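Local coordinates for protein coclaurine N-methyltransferase (Coptis japonica, PDB 6GKV) that transfers a methyl group from S-adenosyl-L-methionine to the ring nitrogen of coclaurine and related tetrahydroisoquinolines in alkaloid biosynthesis, at residues Leu128-Gly133 with Asp192-Ile197. Numbering follows the deposited sequence.
Sequences LDLGCG and DRILVI. With SAH (S-adenosyl-L-homocysteine), chain C.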
loop_
_atom_site.group_PDB
_atom_site.type_symbol
_atom_site.label_atom_id
_atom_site.label_comp_id
_atom_site.label_asym_id
_atom_site.label_seq_id
_atom_site.Cartn_x
_atom_site.Cartn_y
_atom_site.Cartn_z
ATOM N N LEU A 128 5.294 21.975 -14.642
ATOM C CA LEU A 128 6.632 21.894 -14.054
ATOM C C LEU A 128 7.196 20.485 -14.149
ATOM O O LEU A 128 6.583 19.517 -13.689
ATOM C CB LEU A 128 6.590 22.331 -12.600
ATOM C CG LEU A 128 7.876 22.278 -11.790
ATOM C CD1 LEU A 128 8.927 23.155 -12.433
ATOM C CD2 LEU A 128 7.599 22.737 -10.360
ATOM N N ASP A 129 8.376 20.376 -14.746
ATOM C CA ASP A 129 9.019 19.089 -14.954
ATOM C C ASP A 129 10.246 18.974 -14.052
ATOM O O ASP A 129 11.325 19.457 -14.397
ATOM C CB ASP A 129 9.391 18.932 -16.428
ATOM C CG ASP A 129 9.970 17.575 -16.745
ATOM O OD1 ASP A 129 9.784 16.637 -15.945
ATOM O OD2 ASP A 129 10.590 17.438 -17.818
ATOM N N LEU A 130 10.066 18.344 -12.889
ATOM C CA LEU A 130 11.131 18.241 -11.893
ATOM C C LEU A 130 12.086 17.107 -12.212
ATOM O O LEU A 130 11.696 15.935 -12.216
ATOM C CB LEU A 130 10.554 18.050 -10.488
ATOM C CG LEU A 130 9.882 19.283 -9.885
ATOM C CD1 LEU A 130 9.319 18.998 -8.506
ATOM C CD2 LEU A 130 10.882 20.415 -9.821
ATOM N N GLY A 131 13.343 17.468 -12.473
ATOM C CA GLY A 131 14.352 16.495 -12.826
ATOM C C GLY A 131 14.158 16.053 -14.263
ATOM O O GLY A 131 13.997 14.866 -14.553
ATOM N N CYS A 132 14.224 17.027 -15.159
ATOM C CA CYS A 132 13.780 16.897 -16.538
ATOM C C CYS A 132 14.655 16.076 -17.490
ATOM O O CYS A 132 14.257 15.827 -18.641
ATOM C CB CYS A 132 13.636 18.297 -17.118
ATOM S SG CYS A 132 15.198 19.164 -17.131
ATOM N N GLY A 133 15.850 15.692 -17.045
ATOM C CA GLY A 133 16.780 14.988 -17.916
ATOM C C GLY A 133 17.151 15.820 -19.131
ATOM O O GLY A 133 17.527 16.980 -19.002
ATOM N N ASP A 192 0.044 24.252 -12.350
ATOM C CA ASP A 192 -1.158 23.400 -12.413
ATOM C C ASP A 192 -0.802 21.927 -12.414
ATOM O O ASP A 192 -1.586 21.076 -11.991
ATOM C CB ASP A 192 -1.989 23.679 -13.669
ATOM C CG ASP A 192 -2.499 25.099 -13.739
ATOM O OD1 ASP A 192 -2.822 25.687 -12.676
ATOM O OD2 ASP A 192 -2.571 25.622 -14.873
ATOM N N ARG A 193 0.369 21.615 -12.945
ATOM C CA ARG A 193 0.775 20.230 -13.005
ATOM C C ARG A 193 2.270 20.111 -12.847
ATOM O O ARG A 193 3.051 20.769 -13.535
ATOM C CB ARG A 193 0.278 19.585 -14.294
ATOM C CG ARG A 193 -1.046 18.833 -14.065
ATOM C CD ARG A 193 -2.008 18.998 -15.209
ATOM N NE ARG A 193 -3.309 18.375 -14.961
ATOM C CZ ARG A 193 -4.298 18.930 -14.269
ATOM N NH1 ARG A 193 -4.151 20.128 -13.721
ATOM N NH2 ARG A 193 -5.438 18.281 -14.130
ATOM N N ILE A 194 2.640 19.295 -11.867
ATOM C CA ILE A 194 4.020 18.998 -11.584
ATOM C C ILE A 194 4.273 17.553 -11.929
ATOM O O ILE A 194 3.607 16.655 -11.425
ATOM C CB ILE A 194 4.370 19.250 -10.128
ATOM C CG1 ILE A 194 4.045 20.700 -9.776
ATOM C CG2 ILE A 194 5.860 18.927 -9.879
ATOM C CD1 ILE A 194 4.152 20.988 -8.304
ATOM N N LEU A 195 5.240 17.347 -12.803
ATOM C CA LEU A 195 5.581 16.024 -13.269
ATOM C C LEU A 195 6.939 15.640 -12.728
ATOM O O LEU A 195 7.894 16.390 -12.864
ATOM C CB LEU A 195 5.583 15.995 -14.790
ATOM C CG LEU A 195 4.269 16.476 -15.399
ATOM C CD1 LEU A 195 4.447 16.699 -16.881
ATOM C CD2 LEU A 195 3.207 15.437 -15.153
ATOM N N VAL A 196 7.017 14.472 -12.105
ATOM C CA VAL A 196 8.262 13.987 -11.537
ATOM C C VAL A 196 8.572 12.580 -12.036
ATOM O O VAL A 196 8.021 11.604 -11.522
ATOM C CB VAL A 196 8.215 13.970 -9.996
ATOM C CG1 VAL A 196 9.604 13.618 -9.434
ATOM C CG2 VAL A 196 7.778 15.325 -9.456
ATOM N N ILE A 197 9.461 12.468 -13.020
ATOM C CA ILE A 197 9.768 11.171 -13.608
ATOM C C ILE A 197 11.112 10.610 -13.134
ATOM O O ILE A 197 12.168 10.985 -13.629
ATOM C CB ILE A 197 9.762 11.236 -15.148
ATOM C CG1 ILE A 197 8.502 11.946 -15.618
ATOM C CG2 ILE A 197 9.859 9.812 -15.770
ATOM C CD1 ILE A 197 7.220 11.328 -15.088
HETATM N N SAH C . 13.273 12.788 -15.821
HETATM C CA SAH C . 14.238 12.544 -16.884
HETATM C CB SAH C . 15.519 11.938 -16.327
HETATM C CG SAH C . 15.352 11.012 -15.126
HETATM S SD SAH C . 16.963 10.555 -14.427
HETATM C C SAH C . 13.675 11.628 -17.959
HETATM O O SAH C . 12.664 10.975 -17.696
HETATM O OXT SAH C . 14.209 11.522 -19.076
HETATM C "C5'" SAH C . 16.793 11.664 -13.000
HETATM C "C4'" SAH C . 16.810 13.157 -13.348
HETATM O "O4'" SAH C . 16.720 13.941 -12.169
HETATM C "C3'" SAH C . 18.089 13.584 -14.055
HETATM O "O3'" SAH C . 17.771 14.560 -15.015
HETATM C "C2'" SAH C . 18.923 14.259 -12.995
HETATM O "O2'" SAH C . 19.688 15.273 -13.598
HETATM C "C1'" SAH C . 17.847 14.801 -12.056
HETATM N N9 SAH C . 18.298 14.919 -10.651
HETATM C C8 SAH C . 18.883 13.958 -9.853
HETATM N N7 SAH C . 19.132 14.504 -8.635
HETATM C C5 SAH C . 18.715 15.801 -8.643
HETATM C C6 SAH C . 18.734 16.819 -7.683
HETATM N N6 SAH C . 19.234 16.610 -6.462
HETATM N N1 SAH C . 18.227 18.065 -8.009
HETATM C C2 SAH C . 17.716 18.299 -9.273
HETATM N N3 SAH C . 17.699 17.290 -10.216
HETATM C C4 SAH C . 18.193 16.066 -9.904
#
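Ile194 lies against two leucines of the parallel neighbouring strand and divides its branches between them. Its CG1 runs alongside Leu128, both side chains pointing the same way, while CG2 reaches CD1 of Leu130 at 3.7 Å. The split follows from chi1 of -57°, which sets CG2 anti to the backbone N and CG1 beside it. Val196 closes this apolar row: its CG2 slants across Leu130 and meets CB at 4.0 Å. With an alanine in place of Ile194 both contacts go, and a gap would probably open beside Leu128 and CD1 of Leu130.

The opposite face carries Asp129 and Leu195, which are paired in register but barely touch through their side chains. The carboxylate of Asp129 instead turns OD2 to the hydroxyl of Thr138, on helix 136-143, whose Leu137 packs on Leu195.

Between the faces, the backbones are laced in parallel fashion. The N-H of Leu128 bonds to Arg193 O at 2.8 Å. Leu128 O accepts the N-H of Leu195, an almost straight bond at 177°. Leu130 N then reaches Leu195 O at 2.9 Å, more bent at 150°.

Past Leu130 the chains part, and the ligand bridges them: the amino N of SAH donates to Gly131 O and, at 3.0 Å, to Ile197 O. Gly131 and Gly133, both at positive phi, bring the backbone against the ligand, Gly133 N lying 3.0 Å from O3' of SAH. A central strand running into a glycine-rich turn, with its parallel neighbour's end beside it, both gripping the amino-acid part of SAH, is characteristic of the Rossmann-like fold of S-adenosylmethionine-dependent methyltransferases.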